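Local coordinates for protein silicatein alpha (Tethya aurantium, PDB 6ZQ3) that is the silica-associated, papain-family protein of sponge spicules and probably helps to form their silica, at residues Q52-C57 / Y61-C66; F29-A34 / Y72-Y77. All coordinates share one frame; numbering follows the deposited sequence.

Interaction 1. Residues Q52-C57 / Y61-C66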
loop_
_atom_site.group_PDB
_atom_site.type_symbol
_atom_site.label_atom_id
_atom_site.label_comp_id
_atom_site.label_asym_id
_atom_site.label_seq_id
_atom_site.Cartn_x
_atom_site.Cartn_y
_atom_site.Cartn_z
ATOM N N GLN A 52 -9.170 8.046 -4.259
ATOM C CA GLN A 52 -9.758 9.363 -4.171
ATOM C C GLN A 52 -10.850 9.342 -3.106
ATOM O O GLN A 52 -11.042 10.316 -2.333
ATOM C CB GLN A 52 -10.331 9.717 -5.545
ATOM C CG GLN A 52 -10.818 11.155 -5.695
ATOM C CD GLN A 52 -9.791 12.200 -5.322
ATOM O OE1 GLN A 52 -8.614 12.078 -5.634
ATOM N NE2 GLN A 52 -10.243 13.253 -4.651
ATOM N N ASN A 53 -11.568 8.215 -3.079
ATOM C CA ASN A 53 -12.616 7.965 -2.085
ATOM C C ASN A 53 -12.051 8.144 -0.687
ATOM O O ASN A 53 -12.641 8.842 0.127
ATOM C CB ASN A 53 -13.157 6.542 -2.267
ATOM C CG ASN A 53 -14.470 6.322 -1.593
ATOM O OD1 ASN A 53 -15.178 5.379 -1.911
ATOM N ND2 ASN A 53 -14.807 7.186 -0.655
ATOM N N ILE A 54 -10.892 7.531 -0.441
ATOM C CA ILE A 54 -10.242 7.585 0.857
ATOM C C ILE A 54 -9.758 9.002 1.142
ATOM O O ILE A 54 -9.816 9.474 2.284
ATOM C CB ILE A 54 -9.025 6.635 0.942
ATOM C CG1 ILE A 54 -9.440 5.217 1.300
ATOM C CG2 ILE A 54 -8.082 7.073 2.035
ATOM C CD1 ILE A 54 -10.278 4.539 0.253
ATOM N N ILE A 55 -9.246 9.671 0.118
ATOM C CA ILE A 55 -8.734 11.033 0.312
ATOM C C ILE A 55 -9.858 11.991 0.671
ATOM O O ILE A 55 -9.775 12.687 1.683
ATOM C CB ILE A 55 -7.945 11.551 -0.915
ATOM C CG1 ILE A 55 -6.570 10.888 -0.938
ATOM C CG2 ILE A 55 -7.759 13.062 -0.849
ATOM C CD1 ILE A 55 -5.988 10.713 -2.325
ATOM N N ASP A 56 -10.905 12.006 -0.149
ATOM C CA ASP A 56 -12.037 12.876 0.113
ATOM C C ASP A 56 -12.759 12.619 1.438
ATOM O O ASP A 56 -13.209 13.582 2.065
ATOM C CB ASP A 56 -13.057 12.795 -1.023
ATOM C CG ASP A 56 -12.493 13.255 -2.325
ATOM O OD1 ASP A 56 -11.435 13.928 -2.300
ATOM O OD2 ASP A 56 -13.093 12.941 -3.373
ATOM N N CYS A 57 -12.889 11.362 1.868
ATOM C CA CYS A 57 -13.910 11.029 2.901
ATOM C C CYS A 57 -13.390 10.575 4.257
ATOM O O CYS A 57 -14.175 10.406 5.179
ATOM C CB CYS A 57 -14.876 9.965 2.380
ATOM S SG CYS A 57 -15.433 10.231 0.680
ATOM N N TYR A 61 -11.953 10.489 10.152
ATOM C CA TYR A 61 -11.355 9.332 10.840
ATOM C C TYR A 61 -9.920 9.631 11.194
ATOM O O TYR A 61 -9.268 8.822 11.827
ATOM C CB TYR A 61 -11.510 8.049 10.029
ATOM C CG TYR A 61 -12.958 7.761 9.779
ATOM C CD1 TYR A 61 -13.635 8.401 8.751
ATOM C CD2 TYR A 61 -13.679 6.904 10.605
ATOM C CE1 TYR A 61 -14.982 8.177 8.529
ATOM C CE2 TYR A 61 -15.041 6.671 10.391
ATOM C CZ TYR A 61 -15.679 7.308 9.344
ATOM O OH TYR A 61 -17.009 7.093 9.084
ATOM N N GLY A 62 -9.447 10.818 10.818
ATOM C CA GLY A 62 -8.158 11.306 11.276
ATOM C C GLY A 62 -7.072 11.320 10.225
ATOM O O GLY A 62 -5.917 11.460 10.570
ATOM N N ASN A 63 -7.436 11.174 8.950
ATOM C CA ASN A 63 -6.514 11.437 7.849
ATOM C C ASN A 63 -6.519 12.945 7.442
ATOM O O ASN A 63 -7.418 13.689 7.833
ATOM C CB ASN A 63 -6.888 10.569 6.646
ATOM C CG ASN A 63 -6.573 9.099 6.859
ATOM O OD1 ASN A 63 -5.696 8.754 7.645
ATOM N ND2 ASN A 63 -7.285 8.215 6.143
ATOM N N HIS A 64 -5.518 13.366 6.661
ATOM C CA HIS A 64 -5.340 14.763 6.262
ATOM C C HIS A 64 -5.492 14.977 4.741
ATOM O O HIS A 64 -4.719 15.677 4.122
ATOM C CB HIS A 64 -3.954 15.259 6.684
ATOM C CG HIS A 64 -3.616 14.997 8.118
ATOM N ND1 HIS A 64 -3.324 16.010 9.007
ATOM C CD2 HIS A 64 -3.500 13.841 8.813
ATOM C CE1 HIS A 64 -3.052 15.490 10.190
ATOM N NE2 HIS A 64 -3.156 14.175 10.100
ATOM N N GLY A 65 -6.481 14.361 4.130
ATOM C CA GLY A 65 -6.626 14.486 2.698
ATOM C C GLY A 65 -5.295 14.263 2.002
ATOM O O GLY A 65 -4.662 13.230 2.196
ATOM N N CYS A 66 -4.887 15.243 1.189
ATOM C CA CYS A 66 -3.649 15.165 0.392
ATOM C C CYS A 66 -2.378 15.487 1.143
ATOM O O CYS A 66 -1.297 15.341 0.581
ATOM C CB CYS A 66 -3.732 16.065 -0.845
ATOM S SG CYS A 66 -4.551 15.253 -2.240
HETATM O O HOH W 1 -8.429 11.731 4.051
#
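I55, on the last turn of helix 51-57, packs its CG2 methyl against the returning loop at G65 and C66. Taken outward from CB, its side chain splits in two. CG2 lies anti to the backbone N (the other branch, CG1, has chi1 -76°), and this torsion aims the methyl at the loop: I55 CG2 lies 4.0 Å from G65 CA and 4.1 Å from C66 SG. CG1 and, beyond it, CD1 take the other branch and turn away from the loop contact; elsewhere the side chain touches A25. The backbone of the same residue works too. I55 O lies 3.8 Å from G65 CA and takes a 2.9 Å hydrogen bond from a water, and the same water accepts a weak hydrogen bond from G65 N at 3.3 Å, a bridge whose loop side is the weak one. G65 has a positive phi, a backbone conformation that by itself favours glycine.

This is the helical domain of the papain fold, whose disulfides pin both segments to their surroundings: C66 is bonded to C23, just ahead of helix 26-43, and C57 to C99. G65 O is additionally held by the hydroxyl of Y27.

Earlier in the loop, N63 ND2 comes to 4.3 Å from I54 CG2, a van der Waals approach. The polar end of N63 is engaged elsewhere: ND2 is hydrogen-bonded to S58 OG, and OD1 to N70 N, which fixes the flip of the amide. Y61 closes the far end, where C57 O lies near the plane of its ring, at the edge, 4.1 Å from Y61 CE1. Inside the helix, Q52 NE2 donates to the syn side of D56 OD2 at 3.1 Å, from somewhat off the carboxylate plane, while D56 OD2 also pairs with Y90 OH.

Interaction 2. Residues F29-A34 / Y72-Y77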
loop_
_atom_site.group_PDB
_atom_site.type_symbol
_atom_site.label_atom_id
_atom_site.label_comp_id
_atom_site.label_asym_id
_atom_site.label_seq_id
_atom_site.Cartn_x
_atom_site.Cartn_y
_atom_site.Cartn_z
ATOM N N PHE A 29 -2.966 5.021 -1.262
ATOM C CA PHE A 29 -2.616 4.166 -2.376
ATOM C C PHE A 29 -2.154 2.872 -1.788
ATOM O O PHE A 29 -2.524 1.827 -2.257
ATOM C CB PHE A 29 -1.540 4.791 -3.261
ATOM C CG PHE A 29 -2.075 5.797 -4.259
ATOM C CD1 PHE A 29 -2.201 7.125 -3.918
ATOM C CD2 PHE A 29 -2.454 5.401 -5.518
ATOM C CE1 PHE A 29 -2.680 8.050 -4.816
ATOM C CE2 PHE A 29 -2.959 6.309 -6.421
ATOM C CZ PHE A 29 -3.067 7.646 -6.070
ATOM N N SER A 30 -1.351 2.957 -0.741
ATOM C CA SER A 30 -0.874 1.768 -0.047
ATOM C C SER A 30 -2.011 0.914 0.581
ATOM O O SER A 30 -1.970 -0.325 0.512
ATOM C CB SER A 30 0.089 2.186 1.050
ATOM O OG SER A 30 0.372 1.082 1.877
ATOM N N ALA A 31 -3.004 1.573 1.190
ATOM C CA ALA A 31 -4.124 0.870 1.809
ATOM C C ALA A 31 -5.037 0.158 0.808
ATOM O O ALA A 31 -5.407 -1.005 1.038
ATOM C CB ALA A 31 -4.935 1.824 2.664
ATOM N N MET A 32 -5.366 0.851 -0.292
ATOM C CA MET A 32 -6.202 0.323 -1.380
ATOM C C MET A 32 -5.559 -0.823 -2.114
ATOM O O MET A 32 -6.241 -1.765 -2.522
ATOM C CB MET A 32 -6.515 1.432 -2.385
ATOM C CG MET A 32 -7.433 2.504 -1.824
ATOM S SD MET A 32 -9.040 1.854 -1.258
ATOM C CE MET A 32 -8.694 1.367 0.435
ATOM N N GLY A 33 -4.245 -0.724 -2.287
ATOM C CA GLY A 33 -3.444 -1.767 -2.865
ATOM C C GLY A 33 -3.558 -3.087 -2.130
ATOM O O GLY A 33 -3.851 -4.119 -2.756
ATOM N N ALA A 34 -3.340 -3.086 -0.813
ATOM C CA ALA A 34 -3.582 -4.303 -0.040
ATOM C C ALA A 34 -5.028 -4.788 -0.199
ATOM O O ALA A 34 -5.261 -5.949 -0.495
ATOM C CB ALA A 34 -3.206 -4.132 1.424
ATOM N N TYR A 72 -4.109 2.454 8.789
ATOM C CA TYR A 72 -5.089 2.088 9.807
ATOM C C TYR A 72 -6.369 2.907 9.672
ATOM O O TYR A 72 -7.453 2.363 9.461
ATOM C CB TYR A 72 -4.497 2.264 11.207
ATOM C CG TYR A 72 -5.523 2.212 12.316
ATOM N N VAL A 73 -6.222 4.219 9.797
ATOM C CA VAL A 73 -7.327 5.150 9.701
ATOM C C VAL A 73 -8.101 5.029 8.362
ATOM O O VAL A 73 -9.295 5.240 8.340
ATOM C CB VAL A 73 -6.798 6.583 9.887
ATOM C CG1 VAL A 73 -7.907 7.591 9.646
ATOM C CG2 VAL A 73 -6.169 6.770 11.275
ATOM N N ALA A 74 -7.431 4.686 7.262
ATOM C CA ALA A 74 -8.124 4.392 5.976
ATOM C C ALA A 74 -8.969 3.110 6.044
ATOM O O ALA A 74 -10.057 3.017 5.462
ATOM C CB ALA A 74 -7.126 4.292 4.816
ATOM N N PHE A 75 -8.465 2.117 6.753
ATOM C CA PHE A 75 -9.206 0.875 6.932
ATOM C C PHE A 75 -10.469 1.059 7.802
ATOM O O PHE A 75 -11.519 0.478 7.496
ATOM C CB PHE A 75 -8.293 -0.180 7.536
ATOM C CG PHE A 75 -7.213 -0.667 6.613
ATOM C CD1 PHE A 75 -7.452 -0.867 5.266
ATOM C CD2 PHE A 75 -5.974 -1.004 7.112
ATOM C CE1 PHE A 75 -6.462 -1.353 4.428
ATOM C CE2 PHE A 75 -4.985 -1.504 6.281
ATOM C CZ PHE A 75 -5.226 -1.672 4.935
ATOM N N LEU A 76 -10.350 1.855 8.867
ATOM C CA LEU A 76 -11.477 2.244 9.756
ATOM C C LEU A 76 -12.600 2.932 8.962
ATOM O O LEU A 76 -13.763 2.549 9.044
ATOM C CB LEU A 76 -10.947 3.202 10.828
ATOM C CG LEU A 76 -11.550 3.304 12.224
ATOM C CD1 LEU A 76 -11.905 1.932 12.797
ATOM C CD2 LEU A 76 -10.551 4.020 13.136
ATOM N N TYR A 77 -12.231 3.930 8.157
ATOM C CA TYR A 77 -13.161 4.511 7.213
ATOM C C TYR A 77 -13.857 3.431 6.366
ATOM O O TYR A 77 -15.075 3.365 6.325
ATOM C CB TYR A 77 -12.467 5.509 6.289
ATOM C CG TYR A 77 -13.386 5.923 5.165
ATOM C CD1 TYR A 77 -14.383 6.862 5.373
ATOM C CD2 TYR A 77 -13.303 5.329 3.919
ATOM C CE1 TYR A 77 -15.237 7.222 4.355
ATOM C CE2 TYR A 77 -14.168 5.679 2.903
ATOM C CZ TYR A 77 -15.131 6.626 3.128
ATOM O OH TYR A 77 -15.978 6.987 2.109
#
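A buried helix-to-helix packing contact joins segment 29-34 of helix 26-43 to segment 72-77 of helix 71-80, its centre about 7 Å from the centre of the chain. Three residues make it: A31 on one side, A74 and F75 on the other. The methyls of A31 and A74 face each other, CB to CB at 3.9 Å. Because both side chains are this small, the two backbones come close, with A31 CA and A74 CA 6.8 Å apart.

F75 fills in beside this alanine pair. Its CG stands anti to the carbonyl carbon (chi1 -69°), which swings the ring from the flank of its helix across to A31. One edge of the ring does the touching: F75 CE1 sits 3.9 Å from A31 CB and 3.6 Å from A31 O, while F75 CZ follows at 4.0 Å from A31 O. The carbonyl oxygen lies near the plane of the ring, so it faces the C-H rim and not the pi cloud, an approach likely to be mildly favourable electrostatically.

In the papain fold helix 26-43 is the long central helix, running where the helical and the beta-rich domains meet, and several of its residues look to other neighbours. S30 OG is hydrogen-bonded to M167 O in strand 165-173, the ring of F29 stands edge-to-face with F92, and M32 packs on E51 and I54 of helix 51-57. The F75 ring also touches S214 and P216 of strand 214-217, and A34 meets P216 as well. Without the ring, as with an alanine at F75, a gap would probably open between the two helices and strand 214-217, leaving A31 O without its aromatic edge and A31 CB with little beyond A74 to pack on across the contact.

How the interactions relate
The centres of interactions 1 and 2 lie about 10 Å apart, both in the helical domain of the papain fold. In chain order come 29-34, 52-57, 61-66 and 72-77, so the local helix-loop contact of interaction 1 falls between the two partners of the longer-range interaction 2. Three successive helices, 26-43, 51-57 and 71-80, thus pack as one group, with 61-66 lying in the loop that links the last two. The contacts also meet directly: V73 lies against Y61 and N63, and Y77 against C57, with a weak hydrogen bond from N53 ND2 to Y77 OH. Disulfide-tied loop and buried helix pair are therefore parts of one continuous packed region.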